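Local coordinates for glutathione S-transferase 1 (Ascaris suum, PDB 4Q5F), which conjugates reduced glutathione to a wide range of hydrophobic electrophiles and can also act as a glutathione peroxidase, at residues A77-Y80 against R81-R85. Sequence-based numbering, arbitrary orientation.
Sequences AAIY and RYLGR
The backbone N-H of Arg81 bonds to Ala77 O, with Arg81 N 3.0 Å from that oxygen, the first of four successive i to i+4 hydrogen bonds between 77-80 and 81-84, and the Arg81 side chain folds back over the same turn. CG stands anti to the backbone N (chi1 -174°) and the chain bends at chi3 (-52°), which brings the guanidinium round with one face over Ala77 O and Arg81 NH1 4.0 Å from Ala78 CA. Its charge is met by two carboxylates: NE pairs with Asp101 of the same chain, NH1 with Asp101 of the second subunit. Tyr82 N hydrogen-bonds to Ala78 O, and Tyr82 CB lies 3.3 Å from that same oxygen. Helix 76-86 belongs to the thioredoxin-like N-terminal domain of this sigma-class transferase; it begins at the glutathione pocket, where Ser76 contributes to the site, and packs against strand 65-68 and helix 27-37. The hydrogen bond from Leu83 N to Ile79 O is nearly straight, with an N-H...O angle of 172°. The two side chains lie alongside each other, pointing the same way, with Leu83 CD2 4.0 Å from Ile79 CG2. Gly84 N hydrogen-bonds to Tyr80 O at 2.8 Å; the Tyr80 OH is held by Leu26 O.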
loop_
_atom_site.group_PDB
_atom_site.type_symbol
_atom_site.label_atom_id
_atom_site.label_comp_id
_atom_site.label_asym_id
_atom_site.label_seq_id
_atom_site.Cartn_x
_atom_site.Cartn_y
_atom_site.Cartn_z
ATOM N N ALA B 77 -4.370 1.320 -5.419
ATOM C CA ALA B 77 -4.106 2.397 -4.470
ATOM C C ALA B 77 -3.437 3.588 -5.161
ATOM O O ALA B 77 -3.734 4.743 -4.852
ATOM C CB ALA B 77 -3.253 1.899 -3.316
ATOM N N ALA B 78 -2.540 3.301 -6.098
ATOM C CA ALA B 78 -1.906 4.352 -6.883
ATOM C C ALA B 78 -2.958 5.055 -7.733
ATOM O O ALA B 78 -2.886 6.263 -7.952
ATOM C CB ALA B 78 -0.810 3.772 -7.763
ATOM N N ILE B 79 -3.938 4.288 -8.205
ATOM C CA ILE B 79 -5.028 4.841 -9.003
ATOM C C ILE B 79 -5.921 5.735 -8.147
ATOM O O ILE B 79 -6.287 6.833 -8.565
ATOM C CB ILE B 79 -5.870 3.722 -9.665
ATOM C CG1 ILE B 79 -5.021 2.972 -10.692
ATOM C CG2 ILE B 79 -7.115 4.298 -10.338
ATOM C CD1 ILE B 79 -5.651 1.692 -11.206
ATOM N N TYR B 80 -6.275 5.262 -6.954
ATOM C CA TYR B 80 -7.095 6.043 -6.034
ATOM C C TYR B 80 -6.442 7.392 -5.756
ATOM O O TYR B 80 -7.084 8.438 -5.847
ATOM C CB TYR B 80 -7.273 5.316 -4.699
ATOM C CG TYR B 80 -7.863 3.924 -4.773
ATOM C CD1 TYR B 80 -8.657 3.529 -5.840
ATOM C CD2 TYR B 80 -7.632 3.005 -3.755
ATOM C CE1 TYR B 80 -9.198 2.255 -5.896
ATOM C CE2 TYR B 80 -8.164 1.734 -3.803
ATOM C CZ TYR B 80 -8.948 1.365 -4.873
ATOM O OH TYR B 80 -9.478 0.099 -4.919
ATOM N N ARG B 81 -5.159 7.351 -5.412
ATOM C CA ARG B 81 -4.425 8.543 -5.014
ATOM C C ARG B 81 -4.285 9.518 -6.177
ATOM O O ARG B 81 -4.414 10.732 -6.003
ATOM C CB ARG B 81 -3.040 8.156 -4.489
ATOM C CG ARG B 81 -2.248 9.328 -3.918
ATOM C CD ARG B 81 -0.965 8.872 -3.234
ATOM N NE ARG B 81 -1.210 7.815 -2.251
ATOM C CZ ARG B 81 -0.994 6.516 -2.452
ATOM N NH1 ARG B 81 -0.507 6.071 -3.607
ATOM N NH2 ARG B 81 -1.260 5.649 -1.486
ATOM N N TYR B 82 -4.014 8.982 -7.362
ATOM C CA TYR B 82 -3.858 9.814 -8.546
ATOM C C TYR B 82 -5.155 10.558 -8.843
ATOM O O TYR B 82 -5.151 11.769 -9.060
ATOM C CB TYR B 82 -3.450 8.971 -9.755
ATOM C CG TYR B 82 -3.366 9.770 -11.032
ATOM C CD1 TYR B 82 -2.254 10.555 -11.310
ATOM C CD2 TYR B 82 -4.401 9.751 -11.956
ATOM C CE1 TYR B 82 -2.175 11.294 -12.476
ATOM C CE2 TYR B 82 -4.331 10.486 -13.124
ATOM C CZ TYR B 82 -3.216 11.256 -13.378
ATOM O OH TYR B 82 -3.139 11.990 -14.538
ATOM N N LEU B 83 -6.264 9.827 -8.848
ATOM C CA LEU B 83 -7.575 10.426 -9.055
ATOM C C LEU B 83 -7.905 11.415 -7.946
ATOM O O LEU B 83 -8.424 12.500 -8.202
ATOM C CB LEU B 83 -8.650 9.338 -9.110
ATOM C CG LEU B 83 -8.923 8.707 -10.477
ATOM C CD1 LEU B 83 -7.645 8.473 -11.252
ATOM C CD2 LEU B 83 -9.682 7.399 -10.312
ATOM N N GLY B 84 -7.606 11.025 -6.712
ATOM C CA GLY B 84 -7.902 11.851 -5.558
ATOM C C GLY B 84 -7.241 13.211 -5.634
ATOM O O GLY B 84 -7.877 14.235 -5.383
ATOM N N ARG B 85 -5.959 13.218 -5.984
ATOM C CA ARG B 85 -5.198 14.455 -6.082
ATOM C C ARG B 85 -5.662 15.301 -7.262
ATOM O O ARG B 85 -5.735 16.525 -7.164
ATOM C CB ARG B 85 -3.707 14.141 -6.201
ATOM C CG ARG B 85 -3.095 13.697 -4.887
ATOM C CD ARG B 85 -1.812 12.909 -5.070
ATOM N NE ARG B 85 -0.693 13.753 -5.482
ATOM C CZ ARG B 85 0.579 13.534 -5.152
ATOM N NH1 ARG B 85 0.912 12.496 -4.391
ATOM N NH2 ARG B 85 1.524 14.361 -5.579
#